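Local coordinates for quinone oxidoreductase (Coxiella burnetii, PDB 3TQH), which probably reduces quinones with NADPH as a medium-chain dehydrogenase/reductase, and holds a bound NADPH in this structure, at residues 43-48 and 316-321; 47-52 and 71-76. All blocks are in the same frame, centred on the assembly; numbering follows the deposited sequence.

Interaction 1: residues 43-48 and 316-321. With NDP (NADPH dihydro-nicotinamide-adenine-dinucleotide phosphate), chain B.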
ATOM      1  N   ALA A  43       7.038   4.518   9.953  1.00 10.76           N
ATOM      2  CA  ALA A  43       7.076   4.413   8.492  1.00 10.22           C
ATOM      3  C   ALA A  43       6.825   2.965   8.063  1.00 10.11           C
ATOM      4  O   ALA A  43       7.512   2.054   8.521  1.00 10.77           O
ATOM      5  CB  ALA A  43       8.418   4.884   7.964  1.00 10.13           C
ATOM      6  N   SER A  44       5.845   2.751   7.189  1.00  9.86           N
ATOM      7  CA  SER A  44       5.465   1.396   6.812  1.00  9.63           C
ATOM      8  C   SER A  44       6.130   0.962   5.528  1.00  8.98           C
ATOM      9  O   SER A  44       6.530   1.788   4.705  1.00  9.05           O
ATOM     10  CB  SER A  44       3.947   1.261   6.691  1.00  9.99           C
ATOM     11  OG  SER A  44       3.426   2.030   5.625  1.00 10.51           O
ATOM     12  N   LEU A  45       6.244  -0.352   5.377  1.00  9.06           N
ATOM     13  CA  LEU A  45       6.828  -0.969   4.189  1.00  8.72           C
ATOM     14  C   LEU A  45       5.748  -1.332   3.179  1.00  8.51           C
ATOM     15  O   LEU A  45       4.661  -1.768   3.545  1.00  8.72           O
ATOM     16  CB  LEU A  45       7.603  -2.234   4.568  1.00  8.90           C
ATOM     17  CG  LEU A  45       8.876  -2.027   5.385  1.00  8.96           C
ATOM     18  CD1 LEU A  45       8.537  -1.782   6.847  1.00 10.01           C
ATOM     19  CD2 LEU A  45       9.808  -3.229   5.231  1.00  8.95           C
ATOM     20  N   ASN A  46       6.073  -1.156   1.905  1.00  8.50           N
ATOM     21  CA  ASN A  46       5.232  -1.609   0.806  1.00  8.90           C
ATOM     22  C   ASN A  46       6.094  -2.370  -0.200  1.00  9.09           C
ATOM     23  O   ASN A  46       7.287  -2.108  -0.299  1.00  9.30           O
ATOM     24  CB  ASN A  46       4.581  -0.418   0.117  1.00  9.36           C
ATOM     25  CG  ASN A  46       3.661   0.347   1.034  1.00  9.92           C
ATOM     26  OD1 ASN A  46       4.084   1.293   1.706  1.00 10.03           O
ATOM     27  ND2 ASN A  46       2.399  -0.073   1.091  1.00 10.20           N
ATOM     28  N   PRO A  47       5.497  -3.304  -0.956  1.00  9.39           N
ATOM     29  CA  PRO A  47       6.245  -4.031  -1.984  1.00  9.81           C
ATOM     30  C   PRO A  47       7.013  -3.158  -2.994  1.00 10.29           C
ATOM     31  O   PRO A  47       8.115  -3.532  -3.431  1.00 10.71           O
ATOM     32  CB  PRO A  47       5.150  -4.835  -2.692  1.00 10.50           C
ATOM     33  CG  PRO A  47       4.140  -5.092  -1.615  1.00 10.03           C
ATOM     34  CD  PRO A  47       4.132  -3.847  -0.783  1.00  9.64           C
ATOM     35  N   ILE A  48       6.437  -2.014  -3.362  1.00 10.15           N
ATOM     36  CA  ILE A  48       7.119  -1.042  -4.217  1.00 10.85           C
ATOM     37  C   ILE A  48       8.535  -0.744  -3.692  1.00 10.24           C
ATOM     38  O   ILE A  48       9.449  -0.513  -4.486  1.00 11.44           O
ATOM     39  CB  ILE A  48       6.305   0.277  -4.361  1.00 11.08           C
ATOM     40  CG1 ILE A  48       6.885   1.171  -5.462  1.00 13.33           C
ATOM     41  CG2 ILE A  48       6.265   1.039  -3.058  1.00 10.52           C
ATOM     42  CD1 ILE A  48       6.360   0.870  -6.831  1.00 15.48           C
ATOM     43  N   LEU A 316       3.836  -4.568   7.575  1.00 11.77           N
ATOM     44  CA  LEU A 316       5.074  -4.443   8.330  1.00 12.14           C
ATOM     45  C   LEU A 316       5.311  -2.954   8.516  1.00 11.88           C
ATOM     46  O   LEU A 316       4.991  -2.154   7.628  1.00 11.05           O
ATOM     47  CB  LEU A 316       6.255  -5.065   7.577  1.00 11.79           C
ATOM     48  CG  LEU A 316       6.143  -6.524   7.128  1.00 12.59           C
ATOM     49  CD1 LEU A 316       7.414  -6.933   6.391  1.00 11.89           C
ATOM     50  CD2 LEU A 316       5.873  -7.450   8.307  1.00 13.11           C
ATOM     51  N   VAL A 317       5.868  -2.573   9.662  1.00 12.85           N
ATOM     52  CA  VAL A 317       6.100  -1.160   9.946  1.00 12.86           C
ATOM     53  C   VAL A 317       7.385  -0.927  10.737  1.00 13.70           C
ATOM     54  O   VAL A 317       7.765  -1.730  11.597  1.00 14.62           O
ATOM     55  CB  VAL A 317       4.888  -0.537  10.689  1.00 13.59           C
ATOM     56  CG1 VAL A 317       4.714  -1.164  12.064  1.00 15.21           C
ATOM     57  CG2 VAL A 317       5.036   0.979  10.794  1.00 13.69           C
ATOM     58  N   PHE A 318       8.066   0.168  10.408  1.00 13.66           N
ATOM     59  CA  PHE A 318       9.203   0.631  11.185  1.00 14.96           C
ATOM     60  C   PHE A 318       8.705   1.560  12.284  1.00 16.17           C
ATOM     61  O   PHE A 318       7.965   2.509  12.016  1.00 15.62           O
ATOM     62  CB  PHE A 318      10.211   1.395  10.314  1.00 14.38           C
ATOM     63  CG  PHE A 318      11.001   0.526   9.377  1.00 14.03           C
ATOM     64  CD1 PHE A 318      11.806  -0.499   9.868  1.00 14.41           C
ATOM     65  CD2 PHE A 318      10.972   0.757   8.001  1.00 12.99           C
ATOM     66  CE1 PHE A 318      12.551  -1.293   9.003  1.00 14.18           C
ATOM     67  CE2 PHE A 318      11.714  -0.037   7.132  1.00 12.66           C
ATOM     68  CZ  PHE A 318      12.504  -1.062   7.631  1.00 12.98           C
ATOM     69  N   LYS A 319       9.106   1.275  13.516  1.00 18.29           N
ATOM     70  CA  LYS A 319       8.947   2.216  14.610  1.00 20.18           C
ATOM     71  C   LYS A 319      10.244   3.010  14.688  1.00 21.23           C
ATOM     72  O   LYS A 319      11.283   2.473  15.064  1.00 22.04           O
ATOM     73  CB  LYS A 319       8.682   1.483  15.923  1.00 21.99           C
ATOM     74  CG  LYS A 319       8.753   2.361  17.165  1.00 24.03           C
ATOM     75  CD  LYS A 319       8.512   1.552  18.440  1.00 27.23           C
ATOM     76  CE  LYS A 319       7.270   2.016  19.181  1.00 28.92           C
ATOM     77  NZ  LYS A 319       7.390   3.443  19.613  1.00 29.96           N
ATOM     78  N   VAL A 320      10.181   4.283  14.306  1.00 21.58           N
ATOM     79  CA  VAL A 320      11.365   5.139  14.284  1.00 22.92           C
ATOM     80  C   VAL A 320      11.534   5.816  15.647  1.00 25.80           C
ATOM     81  O   VAL A 320      12.651   5.966  16.137  1.00 27.21           O
ATOM     82  CB  VAL A 320      11.285   6.168  13.139  1.00 21.66           C
ATOM     83  CG1 VAL A 320      12.526   7.034  13.108  1.00 22.57           C
ATOM     84  CG2 VAL A 320      11.112   5.452  11.810  1.00 19.76           C
ATOM     85  N   ARG A 321      10.410   6.215  16.243  1.00 27.35           N
ATOM     86  CA  ARG A 321      10.351   6.682  17.627  1.00 30.35           C
ATOM     87  C   ARG A 321       9.088   6.137  18.293  1.00 31.18           C
ATOM     88  O   ARG A 321       9.129   5.610  19.411  1.00 33.38           O
ATOM     89  CB  ARG A 321      10.329   8.209  17.682  1.00 31.14           C
ATOM     90  CG  ARG A 321      11.597   8.877  17.180  1.00 32.76           C
ATOM     91  CD  ARG A 321      11.507  10.389  17.311  1.00 35.60           C
ATOM     92  NE  ARG A 321      12.816  11.041  17.203  1.00 38.18           N
ATOM     93  CZ  ARG A 321      13.482  11.240  16.065  1.00 38.51           C
ATOM     94  NH1 ARG A 321      12.984  10.836  14.890  1.00 36.32           N
ATOM     95  NH2 ARG A 321      14.664  11.856  16.103  1.00 40.35           N
ATOM     96  OXT ARG A 321       7.992   6.210  17.725  1.00 30.19           O
TER
HETATM   97  PA  NDP B 500       1.589  -7.760   0.078  1.00  9.67           P
HETATM   98  O1A NDP B 500       3.011  -8.152   0.057  1.00  9.38           O
HETATM   99  O2A NDP B 500       1.213  -7.152   1.369  1.00  9.30           O
HETATM  100  O5B NDP B 500       0.657  -9.043  -0.182  1.00 10.56           O
HETATM  101  C5B NDP B 500       1.002 -10.276   0.421  1.00 11.36           C
HETATM  102  C4B NDP B 500      -0.154 -11.256   0.290  1.00 10.76           C
HETATM  103  O4B NDP B 500      -0.175 -11.780  -1.021  1.00 10.87           O
HETATM  104  C3B NDP B 500      -0.065 -12.455   1.225  1.00 11.55           C
HETATM  105  O3B NDP B 500      -1.033 -12.334   2.246  1.00 10.96           O
HETATM  106  C2B NDP B 500      -0.315 -13.673   0.342  1.00 11.52           C
HETATM  107  O2B NDP B 500      -1.316 -14.526   0.852  1.00 11.55           O
HETATM  108  C1B NDP B 500      -0.765 -13.059  -0.973  1.00 10.36           C
HETATM  109  N9A NDP B 500      -0.368 -13.813  -2.172  1.00 10.61           N
HETATM  110  C8A NDP B 500       0.909 -14.054  -2.614  1.00 12.21           C
HETATM  111  N7A NDP B 500       0.842 -14.756  -3.763  1.00 12.42           N
HETATM  112  C5A NDP B 500      -0.456 -14.966  -4.062  1.00 10.47           C
HETATM  113  C6A NDP B 500      -1.066 -15.630  -5.117  1.00  9.73           C
HETATM  114  N6A NDP B 500      -0.323 -16.194  -6.054  1.00 10.57           N
HETATM  115  N1A NDP B 500      -2.440 -15.699  -5.175  1.00  8.93           N
HETATM  116  C2A NDP B 500      -3.200 -15.100  -4.180  1.00  8.24           C
HETATM  117  N3A NDP B 500      -2.593 -14.432  -3.131  1.00  8.14           N
HETATM  118  C4A NDP B 500      -1.234 -14.373  -3.074  1.00  9.65           C
HETATM  119  O3  NDP B 500       1.254  -6.779  -1.154  1.00 10.58           O
HETATM  120  PN  NDP B 500       0.280  -5.491  -1.132  1.00 10.39           P
HETATM  121  O1N NDP B 500       0.948  -4.394  -0.401  1.00 11.69           O
HETATM  122  O2N NDP B 500      -1.100  -5.849  -0.770  1.00 10.06           O
HETATM  123  O5D NDP B 500       0.307  -5.120  -2.696  1.00 11.43           O
HETATM  124  C5D NDP B 500      -0.044  -6.061  -3.692  1.00 10.81           C
HETATM  125  C4D NDP B 500       0.462  -5.587  -5.050  1.00 10.98           C
HETATM  126  O4D NDP B 500      -0.136  -4.350  -5.389  1.00 10.77           O
HETATM  127  C3D NDP B 500       1.969  -5.377  -5.042  1.00 11.92           C
HETATM  128  O3D NDP B 500       2.527  -5.938  -6.208  1.00 12.00           O
HETATM  129  C2D NDP B 500       2.136  -3.873  -5.002  1.00 12.48           C
HETATM  130  O2D NDP B 500       3.335  -3.440  -5.618  1.00 13.55           O
HETATM  131  C1D NDP B 500       0.865  -3.398  -5.715  1.00 11.98           C
HETATM  132  N1N NDP B 500       0.409  -2.036  -5.353  1.00 11.57           N
HETATM  133  C2N NDP B 500       0.133  -1.164  -6.377  1.00 12.08           C
HETATM  134  C3N NDP B 500      -0.247   0.156  -6.144  1.00 12.08           C
HETATM  135  C7N NDP B 500      -0.547   1.096  -7.275  1.00 12.38           C
HETATM  136  O7N NDP B 500      -0.912   2.425  -6.969  1.00 13.05           O
HETATM  137  N7N NDP B 500      -0.454   0.669  -8.533  1.00 10.79           N
HETATM  138  C4N NDP B 500      -0.349   0.623  -4.720  1.00 12.70           C
HETATM  139  C5N NDP B 500      -0.045  -0.377  -3.651  1.00 12.66           C
HETATM  140  C6N NDP B 500       0.317  -1.667  -4.029  1.00 12.52           C
HETATM  141  P2B NDP B 500      -0.952 -15.975   1.453  1.00 14.31           P
HETATM  142  O1X NDP B 500      -2.166 -16.505   2.173  1.00 14.81           O
HETATM  143  O2X NDP B 500       0.187 -15.857   2.437  1.00 16.49           O
HETATM  144  O3X NDP B 500      -0.570 -16.946   0.369  1.00 14.93           O
HETATM  145  O   HOH W   1       4.295  -4.338   4.549  1.00 11.79           O

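Interaction 2: residues 47-52 and 71-76. With NDP (NADPH dihydro-nicotinamide-adenine-dinucleotide phosphate), chain B; SO4 (sulfate ion), chain C.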
ATOM      1  N   PRO A  47       5.497  -3.304  -0.956  1.00  9.39           N
ATOM      2  CA  PRO A  47       6.245  -4.031  -1.984  1.00  9.81           C
ATOM      3  C   PRO A  47       7.013  -3.158  -2.994  1.00 10.29           C
ATOM      4  O   PRO A  47       8.115  -3.532  -3.431  1.00 10.71           O
ATOM      5  CB  PRO A  47       5.150  -4.835  -2.692  1.00 10.50           C
ATOM      6  CG  PRO A  47       4.140  -5.092  -1.615  1.00 10.03           C
ATOM      7  CD  PRO A  47       4.132  -3.847  -0.783  1.00  9.64           C
ATOM      8  N   ILE A  48       6.437  -2.014  -3.362  1.00 10.15           N
ATOM      9  CA  ILE A  48       7.119  -1.042  -4.217  1.00 10.85           C
ATOM     10  C   ILE A  48       8.535  -0.744  -3.692  1.00 10.24           C
ATOM     11  O   ILE A  48       9.449  -0.513  -4.486  1.00 11.44           O
ATOM     12  CB  ILE A  48       6.305   0.277  -4.361  1.00 11.08           C
ATOM     13  CG1 ILE A  48       6.885   1.171  -5.462  1.00 13.33           C
ATOM     14  CG2 ILE A  48       6.265   1.039  -3.058  1.00 10.52           C
ATOM     15  CD1 ILE A  48       6.360   0.870  -6.831  1.00 15.48           C
ATOM     16  N   ASP A  49       8.710  -0.775  -2.372  1.00  9.01           N
ATOM     17  CA  ASP A  49      10.028  -0.591  -1.754  1.00  9.04           C
ATOM     18  C   ASP A  49      11.063  -1.627  -2.235  1.00  9.50           C
ATOM     19  O   ASP A  49      12.173  -1.250  -2.609  1.00 10.02           O
ATOM     20  CB  ASP A  49       9.940  -0.637  -0.221  1.00  8.31           C
ATOM     21  CG  ASP A  49       8.967   0.383   0.358  1.00  8.38           C
ATOM     22  OD1 ASP A  49       8.549   1.311  -0.369  1.00 10.00           O
ATOM     23  OD2 ASP A  49       8.619   0.254   1.555  1.00  7.62           O
ATOM     24  N   TYR A  50      10.707  -2.916  -2.236  1.00  9.39           N
ATOM     25  CA  TYR A  50      11.669  -3.960  -2.640  1.00 10.39           C
ATOM     26  C   TYR A  50      11.855  -4.070  -4.157  1.00 11.52           C
ATOM     27  O   TYR A  50      12.930  -4.436  -4.623  1.00 12.39           O
ATOM     28  CB  TYR A  50      11.360  -5.339  -2.003  1.00 10.26           C
ATOM     29  CG  TYR A  50      10.143  -6.095  -2.510  1.00 10.42           C
ATOM     30  CD1 TYR A  50      10.100  -6.640  -3.795  1.00 12.28           C
ATOM     31  CD2 TYR A  50       9.060  -6.329  -1.673  1.00 10.71           C
ATOM     32  CE1 TYR A  50       8.979  -7.354  -4.242  1.00 12.68           C
ATOM     33  CE2 TYR A  50       7.944  -7.035  -2.109  1.00 11.12           C
ATOM     34  CZ  TYR A  50       7.905  -7.544  -3.387  1.00 12.31           C
ATOM     35  OH  TYR A  50       6.786  -8.249  -3.792  1.00 13.58           O
ATOM     36  N   LYS A  51      10.809  -3.741  -4.915  1.00 11.89           N
ATOM     37  CA  LYS A  51      10.875  -3.703  -6.377  1.00 13.43           C
ATOM     38  C   LYS A  51      11.770  -2.561  -6.860  1.00 14.52           C
ATOM     39  O   LYS A  51      12.394  -2.651  -7.921  1.00 16.01           O
ATOM     40  CB  LYS A  51       9.476  -3.535  -6.975  1.00 13.55           C
ATOM     41  CG  LYS A  51       8.510  -4.677  -6.671  1.00 13.43           C
ATOM     42  CD  LYS A  51       7.084  -4.284  -7.015  1.00 13.93           C
ATOM     43  CE  LYS A  51       6.117  -5.450  -6.845  1.00 14.30           C
ATOM     44  NZ  LYS A  51       4.779  -5.150  -7.436  1.00 14.51           N
ATOM     45  N   THR A  52      11.813  -1.476  -6.089  1.00 13.98           N
ATOM     46  CA  THR A  52      12.697  -0.358  -6.401  1.00 15.05           C
ATOM     47  C   THR A  52      14.121  -0.786  -6.074  1.00 15.93           C
ATOM     48  O   THR A  52      15.019  -0.680  -6.908  1.00 17.46           O
ATOM     49  CB  THR A  52      12.307   0.906  -5.602  1.00 14.34           C
ATOM     50  OG1 THR A  52      10.942   1.245  -5.876  1.00 13.23           O
ATOM     51  CG2 THR A  52      13.204   2.094  -5.961  1.00 15.10           C
ATOM     52  N   LEU A  71      14.367   4.939   0.847  1.00 13.43           N
ATOM     53  CA  LEU A  71      13.219   4.109   0.516  1.00 12.48           C
ATOM     54  C   LEU A  71      12.027   4.458   1.396  1.00 11.76           C
ATOM     55  O   LEU A  71      12.189   4.974   2.498  1.00 11.59           O
ATOM     56  CB  LEU A  71      13.557   2.630   0.707  1.00 12.51           C
ATOM     57  CG  LEU A  71      14.197   1.858  -0.451  1.00 13.43           C
ATOM     58  CD1 LEU A  71      14.326   0.387  -0.057  1.00 13.29           C
ATOM     59  CD2 LEU A  71      13.401   1.998  -1.743  1.00 13.13           C
ATOM     60  N   GLY A  72      10.827   4.157   0.903  1.00 11.42           N
ATOM     61  CA  GLY A  72       9.603   4.305   1.690  1.00 10.87           C
ATOM     62  C   GLY A  72       8.819   5.559   1.352  1.00 11.30           C
ATOM     63  O   GLY A  72       9.399   6.620   1.138  1.00 12.20           O
ATOM     64  N   TYR A  73       7.497   5.434   1.309  1.00 10.99           N
ATOM     65  CA  TYR A  73       6.614   6.560   1.004  1.00 11.73           C
ATOM     66  C   TYR A  73       5.658   6.906   2.152  1.00 11.89           C
ATOM     67  O   TYR A  73       5.239   8.051   2.266  1.00 12.85           O
ATOM     68  CB  TYR A  73       5.783   6.256  -0.245  1.00 12.03           C
ATOM     69  CG  TYR A  73       6.570   6.039  -1.525  1.00 12.08           C
ATOM     70  CD1 TYR A  73       7.369   7.044  -2.066  1.00 12.85           C
ATOM     71  CD2 TYR A  73       6.482   4.837  -2.218  1.00 11.61           C
ATOM     72  CE1 TYR A  73       8.078   6.842  -3.253  1.00 13.01           C
ATOM     73  CE2 TYR A  73       7.177   4.630  -3.403  1.00 11.53           C
ATOM     74  CZ  TYR A  73       7.970   5.628  -3.914  1.00 12.59           C
ATOM     75  OH  TYR A  73       8.655   5.399  -5.091  1.00 14.05           O
ATOM     76  N   ASP A  74       5.305   5.918   2.976  1.00 11.31           N
ATOM     77  CA  ASP A  74       4.307   6.077   4.027  1.00 11.62           C
ATOM     78  C   ASP A  74       4.981   6.522   5.310  1.00 11.47           C
ATOM     79  O   ASP A  74       5.993   5.934   5.709  1.00 11.03           O
ATOM     80  CB  ASP A  74       3.621   4.739   4.327  1.00 11.66           C
ATOM     81  CG  ASP A  74       2.615   4.320   3.271  1.00 13.82           C
ATOM     82  OD1 ASP A  74       2.379   5.082   2.302  1.00 16.91           O
ATOM     83  OD2 ASP A  74       2.046   3.211   3.426  1.00 15.00           O
ATOM     84  N   PHE A  75       4.419   7.530   5.974  1.00 11.57           N
ATOM     85  CA  PHE A  75       5.011   8.005   7.217  1.00 11.76           C
ATOM     86  C   PHE A  75       4.005   8.608   8.182  1.00 12.60           C
ATOM     87  O   PHE A  75       2.895   8.982   7.818  1.00 13.12           O
ATOM     88  CB  PHE A  75       6.099   9.049   6.934  1.00 12.06           C
ATOM     89  CG  PHE A  75       5.558  10.432   6.705  1.00 12.06           C
ATOM     90  CD1 PHE A  75       5.209  10.852   5.429  1.00 11.72           C
ATOM     91  CD2 PHE A  75       5.368  11.300   7.770  1.00 11.67           C
ATOM     92  CE1 PHE A  75       4.699  12.123   5.224  1.00 12.60           C
ATOM     93  CE2 PHE A  75       4.855  12.560   7.576  1.00 12.33           C
ATOM     94  CZ  PHE A  75       4.518  12.976   6.304  1.00 13.58           C
ATOM     95  N   SER A  76       4.465   8.744   9.414  1.00 13.17           N
ATOM     96  CA  SER A  76       3.695   9.285  10.509  1.00 14.35           C
ATOM     97  C   SER A  76       4.701  10.032  11.385  1.00 14.76           C
ATOM     98  O   SER A  76       5.821   9.558  11.571  1.00 14.37           O
ATOM     99  CB  SER A  76       3.066   8.120  11.269  1.00 14.51           C
ATOM    100  OG  SER A  76       2.116   8.566  12.200  1.00 17.82           O
TER
HETATM  101  PA  NDP B 500       1.589  -7.760   0.078  1.00  9.67           P
HETATM  102  O1A NDP B 500       3.011  -8.152   0.057  1.00  9.38           O
HETATM  103  O2A NDP B 500       1.213  -7.152   1.369  1.00  9.30           O
HETATM  104  O5B NDP B 500       0.657  -9.043  -0.182  1.00 10.56           O
HETATM  105  C5B NDP B 500       1.002 -10.276   0.421  1.00 11.36           C
HETATM  106  C4B NDP B 500      -0.154 -11.256   0.290  1.00 10.76           C
HETATM  107  O4B NDP B 500      -0.175 -11.780  -1.021  1.00 10.87           O
HETATM  108  C3B NDP B 500      -0.065 -12.455   1.225  1.00 11.55           C
HETATM  109  O3B NDP B 500      -1.033 -12.334   2.246  1.00 10.96           O
HETATM  110  C2B NDP B 500      -0.315 -13.673   0.342  1.00 11.52           C
HETATM  111  O2B NDP B 500      -1.316 -14.526   0.852  1.00 11.55           O
HETATM  112  C1B NDP B 500      -0.765 -13.059  -0.973  1.00 10.36           C
HETATM  113  N9A NDP B 500      -0.368 -13.813  -2.172  1.00 10.61           N
HETATM  114  C8A NDP B 500       0.909 -14.054  -2.614  1.00 12.21           C
HETATM  115  N7A NDP B 500       0.842 -14.756  -3.763  1.00 12.42           N
HETATM  116  C5A NDP B 500      -0.456 -14.966  -4.062  1.00 10.47           C
HETATM  117  C6A NDP B 500      -1.066 -15.630  -5.117  1.00  9.73           C
HETATM  118  N6A NDP B 500      -0.323 -16.194  -6.054  1.00 10.57           N
HETATM  119  N1A NDP B 500      -2.440 -15.699  -5.175  1.00  8.93           N
HETATM  120  C2A NDP B 500      -3.200 -15.100  -4.180  1.00  8.24           C
HETATM  121  N3A NDP B 500      -2.593 -14.432  -3.131  1.00  8.14           N
HETATM  122  C4A NDP B 500      -1.234 -14.373  -3.074  1.00  9.65           C
HETATM  123  O3  NDP B 500       1.254  -6.779  -1.154  1.00 10.58           O
HETATM  124  PN  NDP B 500       0.280  -5.491  -1.132  1.00 10.39           P
HETATM  125  O1N NDP B 500       0.948  -4.394  -0.401  1.00 11.69           O
HETATM  126  O2N NDP B 500      -1.100  -5.849  -0.770  1.00 10.06           O
HETATM  127  O5D NDP B 500       0.307  -5.120  -2.696  1.00 11.43           O
HETATM  128  C5D NDP B 500      -0.044  -6.061  -3.692  1.00 10.81           C
HETATM  129  C4D NDP B 500       0.462  -5.587  -5.050  1.00 10.98           C
HETATM  130  O4D NDP B 500      -0.136  -4.350  -5.389  1.00 10.77           O
HETATM  131  C3D NDP B 500       1.969  -5.377  -5.042  1.00 11.92           C
HETATM  132  O3D NDP B 500       2.527  -5.938  -6.208  1.00 12.00           O
HETATM  133  C2D NDP B 500       2.136  -3.873  -5.002  1.00 12.48           C
HETATM  134  O2D NDP B 500       3.335  -3.440  -5.618  1.00 13.55           O
HETATM  135  C1D NDP B 500       0.865  -3.398  -5.715  1.00 11.98           C
HETATM  136  N1N NDP B 500       0.409  -2.036  -5.353  1.00 11.57           N
HETATM  137  C2N NDP B 500       0.133  -1.164  -6.377  1.00 12.08           C
HETATM  138  C3N NDP B 500      -0.247   0.156  -6.144  1.00 12.08           C
HETATM  139  C7N NDP B 500      -0.547   1.096  -7.275  1.00 12.38           C
HETATM  140  O7N NDP B 500      -0.912   2.425  -6.969  1.00 13.05           O
HETATM  141  N7N NDP B 500      -0.454   0.669  -8.533  1.00 10.79           N
HETATM  142  C4N NDP B 500      -0.349   0.623  -4.720  1.00 12.70           C
HETATM  143  C5N NDP B 500      -0.045  -0.377  -3.651  1.00 12.66           C
HETATM  144  C6N NDP B 500       0.317  -1.667  -4.029  1.00 12.52           C
HETATM  145  P2B NDP B 500      -0.952 -15.975   1.453  1.00 14.31           P
HETATM  146  O1X NDP B 500      -2.166 -16.505   2.173  1.00 14.81           O
HETATM  147  O2X NDP B 500       0.187 -15.857   2.437  1.00 16.49           O
HETATM  148  O3X NDP B 500      -0.570 -16.946   0.369  1.00 14.93           O
HETATM  149  S   SO4 C 319       3.703  -1.110  -8.192  1.00 27.37           S
HETATM  150  O1  SO4 C 319       3.306  -0.548  -6.900  1.00 27.76           O
HETATM  151  O2  SO4 C 319       2.582  -1.806  -8.818  1.00 26.45           O
HETATM  152  O3  SO4 C 319       4.167  -0.039  -9.066  1.00 27.87           O
HETATM  153  O4  SO4 C 319       4.801  -2.046  -7.998  1.00 28.52           O
HETATM  154  O   HOH W   2      10.051   2.895  -1.571  1.00  2.63           O
HETATM  155  O   HOH W   3       6.622   2.461   1.516  1.00 17.64           O
HETATM  156  O   HOH W   4      10.353   3.537  -4.207  1.00  7.05           O

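Interaction 1: residues 43-48 and 316-321
With CG anti to the carbonyl carbon in both residues (chi1 -68° in Leu-45, -72° in Phe-318), the isobutyl group of Leu-45 and the ring of Phe-318 meet at about a right angle. The methyl CD1 of Leu-45 lies over one face of the ring, displaced toward its rim and 3.9 Å from the centroid of Phe-318, which is the geometry of a CH-pi contact. The same CD1 also rests 4.1 Å from CB of Leu-316, so one methyl bridges two residues of the partner strand. The backbones of these segments pair as an antiparallel ladder. Ala-43 and Phe-318 form a hydrogen-bonded pair: Ala-43 N gives to Phe-318 O at 3.0 Å, and Phe-318 N returns a bond to Ala-43 O at 2.7 Å. Ser-44 and Val-317 make the non-hydrogen-bonded pair that follows, and CG2 of Val-317 leans against the carbonyl of Ala-43. A third bond, from Leu-45 N to Leu-316 O at 3.1 Å, is nearly straight at hydrogen (174°). A water links the same two residues a second time, donating to Leu-45 O at 2.8 Å and accepting from Leu-316 N at 3.1 Å. Joining residues more than 270 positions apart, this pairing returns the C-terminal strand to the GroES-like part of the fold after the nucleotide-binding domain, as in other medium-chain dehydrogenases/reductases. Strand 315-319 lies between 36-44 and the parallel strand 291-295. Ser-44 and Val-317 face helix 128-133, where Ser-44 OG bonds to Ala-132 O, while Leu-45 and Phe-318 pack against helix 300-308.

Interaction 2: residues 47-52 and 71-76
Two waters gather at OD1 of Asp-49: one donates to it at 2.5 Å from OD1, a short separation whose exact length is doubtful, and the other lies 2.9 Å from that same Asp-49 oxygen, placed to donate to it. The first accepts from Gly-72 N and the second from Tyr-73 N, so waters link OD1 to two successive amides. In this way helix 47-53 of the GroES-like domain is tied to the turn that leads into strand 74-82. OD1 itself comes within 3.8 Å of Gly-72 CA. The other oxygen, OD2, has direct partners in Tyr-108 OH and Asn-46 N, which fix the rotation of the carboxylate.

Side-chain packing flanks this water bridge. CG2 of Ile-48 makes an apolar contact at the edge of the Tyr-73 ring, near its plane, 3.7 Å from CE2, with the two side chains crossing at about a right angle. Leu-71 places both methyls by the carbonyl oxygen of Asp-49, and its CD2 also faces CB of Thr-52.

The hydroxyl of Thr-52, set beside its backbone N by chi1 of -57°, bonds to Ile-48 O at 2.7 Å. Thr-52 N reaches the same carbonyl from the opposite face of its plane. A further water donates both to Thr-52 OG1 and, at 2.7 Å, to Tyr-73 OH, which also bonds to Pro-102 O.

Away from the turn, the extended chain of Lys-51 carries NZ to a sulfate oxygen, O4, probably from the crystallisation liquor, and to the NADPH ribose, where NZ donates to O3D at 2.7 Å and to O2D at 2.9 Å.

In the fold
Interactions 1 and 2 diverge from one stretch of chain: Pro-47 and Ile-48 belong to both, and the centres of the two interactions are about 8 Å apart. Interaction 1 fixes the strand that enters this stretch, interaction 2 the helix that leaves it. They also meet directly in the sheet, where strands 36-44 and 74-82 are neighbours and Ala-43 CB lies 3.5 Å from Asp-74 O. The strand pairing of interaction 1 only leads up to the cofactor. It is the shared Pro-47, with CD 3.3 Å from the NADPH phosphate oxygen O1N, and Lys-51 one helical turn on, at the nicotinamide-side ribose, that reach it, while Gly-164, Ser-185 and Tyr-203 bind NADPH from the nucleotide-binding domain.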